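Side-chain contacts in RND efflux system, outer membrane lipoprotein, NodT family (Burkholderia mallei, PDB 6U94), which probably serves as the outer-membrane channel component of an RND-type efflux pump, passing substrates out of the cell: residues A321-L326 with E377-L382; L278-P283 with A301-F306; L47-F52 with T450-L455; L267-A272 with A383-Y388. One frame throughout, in Å; residues are numbered along the deposited sequence. Where two conformers were deposited one is given.

Contact 1: A321-L326 with E377-L382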
# COMPACT_ATOMS: atom_id res chain seq x y z
N ALA A 321 0.54 -6.38 21.30
CA ALA A 321 1.18 -7.58 21.84
C ALA A 321 0.28 -8.80 21.72
O ALA A 321 0.77 -9.91 21.50
CB ALA A 321 1.57 -7.34 23.30
N SER A 322 -1.04 -8.62 21.86
CA SER A 322 -1.96 -9.74 21.70
C SER A 322 -1.87 -10.33 20.29
O SER A 322 -1.79 -11.55 20.12
CB SER A 322 -3.40 -9.29 21.99
OG SER A 322 -3.59 -9.04 23.37
N LEU A 323 -1.86 -9.46 19.28
CA LEU A 323 -1.83 -9.93 17.90
C LEU A 323 -0.49 -10.59 17.57
O LEU A 323 -0.45 -11.66 16.96
CB LEU A 323 -2.11 -8.78 16.94
CG LEU A 323 -2.14 -9.11 15.45
CD1 LEU A 323 -3.12 -10.25 15.17
CD2 LEU A 323 -2.53 -7.88 14.65
N ALA A 324 0.61 -9.96 17.98
CA ALA A 324 1.93 -10.56 17.78
C ALA A 324 2.07 -11.86 18.56
O ALA A 324 2.76 -12.78 18.11
CB ALA A 324 3.02 -9.57 18.18
N GLY A 325 1.43 -11.95 19.73
CA GLY A 325 1.49 -13.17 20.50
C GLY A 325 0.80 -14.34 19.83
O GLY A 325 1.23 -15.49 19.97
N LEU A 326 -0.29 -14.07 19.09
CA LEU A 326 -0.98 -15.13 18.36
C LEU A 326 -0.06 -15.81 17.36
O LEU A 326 -0.21 -17.01 17.10
CB LEU A 326 -2.21 -14.58 17.65
CG LEU A 326 -3.53 -14.55 18.42
CD1 LEU A 326 -4.67 -14.10 17.52
CD2 LEU A 326 -3.82 -15.91 19.02
N GLU A 377 -3.21 -11.86 7.73
CA GLU A 377 -3.08 -10.76 6.78
C GLU A 377 -2.93 -9.43 7.50
O GLU A 377 -2.17 -8.55 7.05
CB GLU A 377 -4.30 -10.74 5.86
CG GLU A 377 -4.26 -9.72 4.76
CD GLU A 377 -5.43 -9.87 3.80
OE1 GLU A 377 -6.60 -9.84 4.25
OE2 GLU A 377 -5.17 -10.06 2.60
N VAL A 378 -3.64 -9.25 8.61
CA VAL A 378 -3.54 -8.00 9.35
C VAL A 378 -2.16 -7.87 10.00
O VAL A 378 -1.54 -6.81 9.95
CB VAL A 378 -4.67 -7.91 10.39
CG1 VAL A 378 -4.37 -6.81 11.41
CG2 VAL A 378 -6.01 -7.64 9.70
N ALA A 379 -1.68 -8.96 10.61
CA ALA A 379 -0.35 -8.93 11.22
C ALA A 379 0.74 -8.70 10.18
O ALA A 379 1.72 -7.99 10.45
CB ALA A 379 -0.10 -10.23 11.99
N ASP A 380 0.57 -9.27 8.99
CA ASP A 380 1.59 -9.15 7.95
C ASP A 380 1.70 -7.71 7.46
O ASP A 380 2.81 -7.22 7.20
CB ASP A 380 1.29 -10.09 6.79
CG ASP A 380 1.65 -11.53 7.11
OD1 ASP A 380 2.08 -11.81 8.25
OD2 ASP A 380 1.50 -12.39 6.22
N ASN A 381 0.58 -7.01 7.31
CA ASN A 381 0.64 -5.64 6.83
C ASN A 381 1.16 -4.69 7.91
O ASN A 381 1.77 -3.67 7.58
CB ASN A 381 -0.74 -5.18 6.34
CG ASN A 381 -1.05 -5.68 4.94
OD1 ASN A 381 -0.57 -5.12 3.96
ND2 ASN A 381 -1.87 -6.73 4.85
N LEU A 382 0.92 -5.01 9.18
CA LEU A 382 1.50 -4.21 10.26
C LEU A 382 3.01 -4.38 10.31
O LEU A 382 3.74 -3.40 10.52
CB LEU A 382 0.86 -4.60 11.59
CG LEU A 382 -0.56 -4.11 11.87
CD1 LEU A 382 -1.21 -5.00 12.92
CD2 LEU A 382 -0.54 -2.67 12.35
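Leu323 meets Val378, Ala379 and Leu382 in a small, buried and wholly apolar contact that sets the short helix 321-326 across the long helix 362-415. The two segment axes cross at -111° and come no nearer than 10.3 Å, a gap bridged by one leucine side chain. With CG anti to the backbone N (chi1 -178°), Leu323 reaches straight out to the long helix. Its CD2 branch does most of the touching: it lies 3.6 Å from CD1 of Leu382 and 3.9 Å from CG1 of Val378, whose side chain runs almost perpendicular to it. CG of Leu323 also meets the methyl of Ala379, 4.2 Å from its CB. Val378 is shared between two neighbours, since its other methyl, CG2, packs near Ala454 on helix 421-454; Leu382 likewise touches Leu451 there. One side of helix 362-415 thus serves the short helix while an adjoining one serves its partner in the hairpin. The result is a single leucine packed end-on against a long helix, one of the extended helices that characterise the outer membrane factor family.

Contact 2: L278-P283 with A301-F306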
# COMPACT_ATOMS: atom_id res chain seq x y z
N LEU A 278 -13.71 -5.60 14.43
CA LEU A 278 -13.74 -4.87 13.17
C LEU A 278 -13.66 -5.81 11.98
O LEU A 278 -14.21 -5.51 10.92
CB LEU A 278 -12.59 -3.86 13.11
CG LEU A 278 -12.65 -2.63 14.02
CD1 LEU A 278 -11.34 -1.85 13.92
CD2 LEU A 278 -13.82 -1.74 13.65
N LEU A 279 -12.96 -6.94 12.13
CA LEU A 279 -12.82 -7.90 11.04
C LEU A 279 -14.13 -8.59 10.69
O LEU A 279 -14.19 -9.27 9.65
CB LEU A 279 -11.76 -8.94 11.40
CG LEU A 279 -10.38 -8.37 11.76
CD1 LEU A 279 -9.32 -9.46 11.81
CD2 LEU A 279 -9.97 -7.27 10.80
N GLU A 280 -15.17 -8.44 11.50
CA GLU A 280 -16.48 -8.95 11.12
C GLU A 280 -17.00 -8.28 9.85
O GLU A 280 -17.82 -8.86 9.14
CB GLU A 280 -17.48 -8.75 12.26
CG GLU A 280 -17.19 -9.57 13.51
CD GLU A 280 -17.95 -9.08 14.73
OE1 GLU A 280 -18.71 -8.09 14.60
OE2 GLU A 280 -17.78 -9.67 15.81
N ARG A 281 -16.53 -7.07 9.55
CA ARG A 281 -16.94 -6.33 8.36
C ARG A 281 -16.13 -6.69 7.13
O ARG A 281 -16.39 -6.15 6.05
CB ARG A 281 -16.83 -4.82 8.60
CG ARG A 281 -17.45 -4.33 9.89
CD ARG A 281 -16.85 -2.98 10.22
NE ARG A 281 -15.39 -3.04 10.12
CZ ARG A 281 -14.60 -1.98 9.97
NH1 ARG A 281 -15.12 -0.76 9.91
NH2 ARG A 281 -13.29 -2.14 9.89
N ARG A 282 -15.15 -7.58 7.24
CA ARG A 282 -14.43 -8.03 6.06
C ARG A 282 -15.38 -8.77 5.13
O ARG A 282 -16.16 -9.62 5.59
CB ARG A 282 -13.27 -8.95 6.45
CG ARG A 282 -12.03 -8.24 7.00
CD ARG A 282 -10.97 -9.26 7.38
NE ARG A 282 -10.63 -10.13 6.27
CZ ARG A 282 -9.47 -10.12 5.62
NH1 ARG A 282 -8.50 -9.28 6.00
NH2 ARG A 282 -9.26 -10.96 4.61
N PRO A 283 -15.38 -8.47 3.83
CA PRO A 283 -16.29 -9.18 2.92
C PRO A 283 -16.12 -10.69 2.91
O PRO A 283 -17.10 -11.40 2.67
CB PRO A 283 -15.95 -8.56 1.56
CG PRO A 283 -15.53 -7.17 1.90
CD PRO A 283 -14.75 -7.31 3.18
N ALA A 301 -22.13 -19.16 18.34
CA ALA A 301 -21.33 -20.32 18.72
C ALA A 301 -20.07 -20.42 17.88
O ALA A 301 -19.02 -20.83 18.38
CB ALA A 301 -22.15 -21.60 18.56
N ALA A 302 -20.15 -20.06 16.60
CA ALA A 302 -19.00 -20.17 15.72
C ALA A 302 -17.96 -19.11 16.05
O ALA A 302 -16.75 -19.38 16.01
CB ALA A 302 -19.44 -20.07 14.26
N ARG A 303 -18.40 -17.90 16.39
CA ARG A 303 -17.47 -16.86 16.82
C ARG A 303 -16.79 -17.24 18.12
O ARG A 303 -15.57 -17.06 18.28
CB ARG A 303 -18.20 -15.53 16.97
CG ARG A 303 -18.51 -14.83 15.65
CD ARG A 303 -19.23 -13.52 15.91
NE ARG A 303 -19.66 -12.87 14.67
CZ ARG A 303 -20.39 -11.77 14.63
NH1 ARG A 303 -20.78 -11.18 15.76
NH2 ARG A 303 -20.75 -11.25 13.47
N ALA A 304 -17.56 -17.76 19.08
CA ALA A 304 -16.98 -18.21 20.34
C ALA A 304 -15.91 -19.27 20.10
O ALA A 304 -14.89 -19.30 20.79
CB ALA A 304 -18.08 -18.75 21.26
N ALA A 305 -16.12 -20.14 19.11
CA ALA A 305 -15.19 -21.23 18.86
C ALA A 305 -13.96 -20.78 18.08
O ALA A 305 -12.85 -21.24 18.36
CB ALA A 305 -15.90 -22.37 18.12
N PHE A 306 -14.12 -19.89 17.10
CA PHE A 306 -13.08 -19.67 16.11
C PHE A 306 -12.65 -18.22 15.90
O PHE A 306 -11.76 -17.98 15.07
CB PHE A 306 -13.52 -20.24 14.75
CG PHE A 306 -13.84 -21.71 14.79
CD1 PHE A 306 -12.85 -22.65 14.98
CD2 PHE A 306 -15.15 -22.15 14.63
CE1 PHE A 306 -13.14 -24.00 15.02
CE2 PHE A 306 -15.45 -23.50 14.67
CZ PHE A 306 -14.45 -24.43 14.87
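Glu280 and Arg303 mark the closest approach of the backbones, their CA atoms 9.8 Å apart, so the 3-10 turn 278-281 and the helix 301-306 are joined through long side chains alone. Both begin with CG anti to the carbonyl carbon and then run out extended, Arg303 as far as NE, and they meet at about a right angle. The salt bridge between them is of the stacked kind. The carboxylate of Glu280 lies over one face of the Arg303 guanidinium, the two planes only 14° apart, with OE2 3.4 Å from NH1 and CD of Glu280 3.6 Å from CZ of Arg303. Because the oxygen sits well out of the guanidinium plane, no N-H is directed at it, and the attraction is one of charge. NE of Arg303 pairs instead with Glu289 OE2, its stronger polar partner, so Glu280 adds a second negative charge over the face.

Within 278-283, the side chain of Arg281 folds back on its own turn. NE donates to Leu278 O at 2.9 Å, on a lone pair in the carbonyl plane, while CD2 of Leu278 covers one guanidinium face; the same oxygen also accepts Arg281 N. The far end of Arg281 reaches the carbonyls of Leu455 and Gly458.

The Glu280-Arg303 pair lies at the surface, and Arg303 also touches Tyr367 of helix 362-415. Beyond Glu280 the turn leads through the N-cap residue Arg282 into helix 283-294, and the buried Arg282 and Pro283 pack on helix 132-142.

Contact 3: L47-F52 with T450-L455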
# COMPACT_ATOMS: atom_id res chain seq x y z
N LEU A 47 -19.90 2.60 4.11
CA LEU A 47 -18.48 2.37 4.33
C LEU A 47 -17.82 3.64 4.85
O LEU A 47 -18.07 4.73 4.33
CB LEU A 47 -17.80 1.91 3.04
CG LEU A 47 -16.27 1.82 3.06
CD1 LEU A 47 -15.79 0.75 4.04
CD2 LEU A 47 -15.74 1.56 1.67
N GLY A 48 -16.99 3.49 5.88
CA GLY A 48 -16.34 4.61 6.52
C GLY A 48 -14.90 4.76 6.08
O GLY A 48 -14.10 3.84 6.22
N TRP A 49 -14.57 5.95 5.56
CA TRP A 49 -13.22 6.25 5.11
C TRP A 49 -12.76 7.66 5.44
O TRP A 49 -11.56 7.92 5.38
CB TRP A 49 -13.09 6.03 3.60
CG TRP A 49 -14.19 6.69 2.83
CD1 TRP A 49 -15.38 6.14 2.46
CD2 TRP A 49 -14.22 8.05 2.35
NE1 TRP A 49 -16.14 7.06 1.78
CE2 TRP A 49 -15.45 8.24 1.70
CE3 TRP A 49 -13.32 9.11 2.41
CZ2 TRP A 49 -15.81 9.45 1.12
CZ3 TRP A 49 -13.67 10.32 1.83
CH2 TRP A 49 -14.91 10.47 1.19
N ARG A 50 -13.67 8.58 5.79
CA ARG A 50 -13.27 9.96 6.05
C ARG A 50 -12.40 10.09 7.29
O ARG A 50 -11.64 11.05 7.40
CB ARG A 50 -14.50 10.86 6.17
CG ARG A 50 -15.23 11.10 4.85
CD ARG A 50 -16.33 12.15 5.00
NE ARG A 50 -16.13 13.29 4.11
CZ ARG A 50 -16.72 13.44 2.93
NH1 ARG A 50 -17.56 12.51 2.49
NH2 ARG A 50 -16.47 14.51 2.19
N ASN A 51 -12.49 9.15 8.24
CA ASN A 51 -11.60 9.22 9.39
C ASN A 51 -10.19 8.77 9.05
O ASN A 51 -9.25 9.14 9.76
CB ASN A 51 -12.16 8.41 10.56
CG ASN A 51 -12.62 7.03 10.15
OD1 ASN A 51 -12.27 6.53 9.08
ND2 ASN A 51 -13.43 6.40 11.00
N PHE A 52 -10.01 8.01 7.97
CA PHE A 52 -8.70 7.53 7.57
C PHE A 52 -8.04 8.44 6.54
O PHE A 52 -6.88 8.82 6.69
CB PHE A 52 -8.81 6.10 7.03
CG PHE A 52 -7.54 5.55 6.47
CD1 PHE A 52 -6.41 5.42 7.26
CD2 PHE A 52 -7.47 5.14 5.15
CE1 PHE A 52 -5.23 4.91 6.75
CE2 PHE A 52 -6.29 4.63 4.62
CZ PHE A 52 -5.17 4.51 5.43
N THR A 450 -3.42 -0.52 2.52
CA THR A 450 -3.74 -1.94 2.48
C THR A 450 -4.26 -2.43 3.82
O THR A 450 -5.17 -3.27 3.88
CB THR A 450 -2.51 -2.75 2.06
OG1 THR A 450 -1.97 -2.19 0.86
CG2 THR A 450 -2.90 -4.20 1.80
N LEU A 451 -3.71 -1.92 4.92
CA LEU A 451 -4.23 -2.28 6.24
C LEU A 451 -5.64 -1.75 6.45
O LEU A 451 -6.44 -2.39 7.14
CB LEU A 451 -3.29 -1.77 7.33
CG LEU A 451 -3.68 -2.09 8.77
CD1 LEU A 451 -3.82 -3.60 8.98
CD2 LEU A 451 -2.68 -1.50 9.74
N TYR A 452 -5.96 -0.58 5.88
CA TYR A 452 -7.34 -0.10 5.92
C TYR A 452 -8.30 -1.12 5.30
O TYR A 452 -9.44 -1.25 5.77
CB TYR A 452 -7.45 1.24 5.18
CG TYR A 452 -8.87 1.60 4.81
CD1 TYR A 452 -9.38 1.28 3.55
CD2 TYR A 452 -9.70 2.26 5.70
CE1 TYR A 452 -10.69 1.60 3.21
CE2 TYR A 452 -11.01 2.58 5.37
CZ TYR A 452 -11.49 2.25 4.12
OH TYR A 452 -12.79 2.57 3.77
N LYS A 453 -7.86 -1.83 4.26
CA LYS A 453 -8.70 -2.84 3.63
C LYS A 453 -8.77 -4.11 4.46
O LYS A 453 -9.86 -4.65 4.69
CB LYS A 453 -8.17 -3.14 2.23
CG LYS A 453 -8.20 -1.96 1.29
CD LYS A 453 -8.08 -2.42 -0.15
CE LYS A 453 -6.64 -2.71 -0.52
NZ LYS A 453 -6.52 -3.06 -1.97
N ALA A 454 -7.62 -4.61 4.91
CA ALA A 454 -7.58 -5.87 5.65
C ALA A 454 -8.39 -5.82 6.94
O ALA A 454 -8.79 -6.87 7.45
CB ALA A 454 -6.13 -6.26 5.95
N LEU A 455 -8.63 -4.63 7.48
CA LEU A 455 -9.49 -4.48 8.65
C LEU A 455 -10.97 -4.57 8.31
O LEU A 455 -11.79 -4.60 9.23
CB LEU A 455 -9.22 -3.13 9.34
CG LEU A 455 -7.86 -2.87 9.98
CD1 LEU A 455 -7.80 -1.44 10.49
CD2 LEU A 455 -7.59 -3.85 11.11
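Tyr452, on the last turns of helix 421-454, inserts its side chain into the N-terminal segment 47-52, where it meets Leu47, Gly48, Trp49 and Phe52. The contact ties the start of the modelled chain to the second arm of the long helical hairpin formed by helices 362-415 and 421-454, an element of the outer membrane factor fold.

The aromatic part belongs to Phe52 and Tyr452. Their rings are nearly parallel, with planes at 6°, yet slid so far apart, centroids 5.2 Å, that they scarcely overlap. What lies over the Phe52 face is instead the CB of Tyr452, a CH-pi contact at 4.0 Å from the ring centroid and toward the rim beside CE2. Both side chains have CG anti to the backbone N (chi1 162° for Tyr452), which sends each out toward the other. Phe52 also meets the ring of Phe270.

Apolar groups gather about the phenol end. Leu47 comes from the opposite direction and puts CD1 3.5 Å from Tyr452 OH, and CB of Trp49 lies 4.1 Å from CZ of Tyr452. The indole itself leads away and packs on helix 56-67 through Gln59, Val62 and Leu66.

A single polar link completes the contact amid these carbons. Tyr452 OH donates to Gly48 O at 3.1 Å; the carbonyl oxygen lies at the edge of the phenol ring, in its plane, whereas the hydroxyl stands 50° out of the carbonyl plane of Gly48.

Contact 4: L267-A272 with A383-Y388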
# COMPACT_ATOMS: atom_id res chain seq x y z
N LEU A 267 -2.85 10.78 5.38
CA LEU A 267 -3.54 9.69 6.05
C LEU A 267 -3.52 9.91 7.56
O LEU A 267 -2.56 10.46 8.11
CB LEU A 267 -2.90 8.34 5.73
CG LEU A 267 -2.74 7.96 4.25
CD1 LEU A 267 -2.25 6.53 4.12
CD2 LEU A 267 -4.06 8.15 3.52
N ALA A 268 -4.59 9.49 8.22
CA ALA A 268 -4.62 9.50 9.67
C ALA A 268 -4.00 8.22 10.21
O ALA A 268 -4.08 7.15 9.59
CB ALA A 268 -6.05 9.65 10.18
N GLU A 269 -3.35 8.33 11.36
CA GLU A 269 -2.74 7.17 11.99
C GLU A 269 -3.81 6.26 12.58
O GLU A 269 -4.86 6.71 13.04
CB GLU A 269 -1.75 7.61 13.07
CG GLU A 269 -0.91 6.48 13.65
CD GLU A 269 -0.21 5.67 12.57
OE1 GLU A 269 -0.75 4.63 12.15
OE2 GLU A 269 0.89 6.09 12.15
N PHE A 270 -3.53 4.97 12.55
CA PHE A 270 -4.46 4.00 13.12
C PHE A 270 -4.55 4.19 14.63
O PHE A 270 -3.51 4.30 15.30
CB PHE A 270 -4.02 2.58 12.78
CG PHE A 270 -4.10 2.25 11.32
CD1 PHE A 270 -5.32 1.95 10.73
CD2 PHE A 270 -2.96 2.26 10.54
CE1 PHE A 270 -5.39 1.65 9.38
CE2 PHE A 270 -3.02 1.96 9.19
CZ PHE A 270 -4.24 1.66 8.61
N PRO A 271 -5.75 4.24 15.20
CA PRO A 271 -5.87 4.41 16.65
C PRO A 271 -5.28 3.22 17.39
O PRO A 271 -5.15 2.11 16.86
CB PRO A 271 -7.39 4.50 16.88
CG PRO A 271 -7.96 4.86 15.54
CD PRO A 271 -7.06 4.21 14.53
N ALA A 272 -4.91 3.47 18.64
CA ALA A 272 -4.43 2.39 19.49
C ALA A 272 -5.60 1.55 19.99
O ALA A 272 -6.65 2.08 20.35
CB ALA A 272 -3.65 2.95 20.68
N ALA A 383 3.50 -5.61 10.13
CA ALA A 383 4.94 -5.83 10.10
C ALA A 383 5.55 -5.21 8.85
O ALA A 383 6.64 -4.62 8.93
CB ALA A 383 5.24 -7.33 10.15
N ALA A 384 4.88 -5.33 7.71
CA ALA A 384 5.37 -4.70 6.49
C ALA A 384 5.56 -3.21 6.68
O ALA A 384 6.57 -2.64 6.25
CB ALA A 384 4.40 -4.97 5.34
N ARG A 385 4.59 -2.55 7.32
CA ARG A 385 4.72 -1.12 7.57
C ARG A 385 5.90 -0.82 8.48
O ARG A 385 6.65 0.13 8.24
CB ARG A 385 3.44 -0.56 8.18
CG ARG A 385 3.44 0.96 8.17
CD ARG A 385 2.73 1.55 9.36
NE ARG A 385 2.92 3.00 9.40
CZ ARG A 385 2.18 3.83 10.13
NH1 ARG A 385 1.19 3.36 10.88
NH2 ARG A 385 2.44 5.13 10.10
N ALA A 386 6.06 -1.62 9.55
CA ALA A 386 7.18 -1.41 10.46
C ALA A 386 8.52 -1.57 9.74
O ALA A 386 9.48 -0.87 10.07
CB ALA A 386 7.08 -2.39 11.63
N THR A 387 8.58 -2.47 8.76
CA THR A 387 9.80 -2.61 7.96
C THR A 387 10.05 -1.36 7.12
O THR A 387 11.18 -0.87 7.05
CB THR A 387 9.70 -3.85 7.06
OG1 THR A 387 9.69 -5.02 7.88
CG2 THR A 387 10.87 -3.90 6.10
N TYR A 388 9.00 -0.83 6.50
CA TYR A 388 9.16 0.34 5.64
C TYR A 388 9.56 1.58 6.44
O TYR A 388 10.38 2.38 5.98
CB TYR A 388 7.88 0.60 4.85
CG TYR A 388 7.59 -0.45 3.80
CD1 TYR A 388 8.61 -0.93 2.98
CD2 TYR A 388 6.32 -0.96 3.63
CE1 TYR A 388 8.36 -1.89 2.02
CE2 TYR A 388 6.05 -1.93 2.67
CZ TYR A 388 7.07 -2.38 1.87
OH TYR A 388 6.82 -3.34 0.91
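Glu269 and Arg385 form a two-pronged, end-on salt bridge between the irregular segment 267-272 and the helix 383-388. NH1 of Arg385 donates to OE1 of Glu269 at 2.6 Å. Alongside it, NH2 of Arg385 donates to OE2 of Glu269 at 2.7 Å, and both bonds are fairly straight. Both oxygens are met on their syn sides, and carboxylate and guanidinium are nearly coplanar, so the pair of bonds limits rotation of either group against the other.

The next shell fixes the carboxylate from behind. Glu269 starts with CG anti to the backbone N and then bends at chi2 (53°), which turns OE1 back onto the chain; there Phe270 N donates to it at 2.8 Å from the anti side. OE1 is therefore gripped by two donors, one on either flank. The Phe270 ring turns its edge to the arginine, CD2 lying 4.3 Å from NH1 of Arg385. Arg385 itself is steadied by Glu389, a turn further along the helix, whose OE1 pairs with NE. Arg448 brings another positive charge close to NH2, which the two carboxylates would be expected to offset.

Helix 362-415 thus sends Arg385 past Ser447 of the adjacent helix 421-454 to the segment 267-272, while Phe270 lies against Arg448 and Leu451 of that same helix and Leu267 packs on Phe52 and Leu53.

How the contacts relate
From the N terminus, the segment 47-52 opens the widest loop, which contact 3 closes at 450-455 near the end of the modelled chain; the other three contacts all fall within it. Next, 267-272 opens a loop that contact 4 closes on helix 362-415, and this one encloses contacts 2 and 1. Those two follow in series, contact 2 closing at 301-306 before contact 1 opens at 321-326, and no loops cross. Contacts 1 and 4 use consecutive turns of helix 362-415. Contact 2 is tied to contact 1 by an Arg282-Glu377 salt bridge, and to contact 3 through Ala454 O; a backbone bond between Phe52 and Ala268 joins contacts 3 and 4.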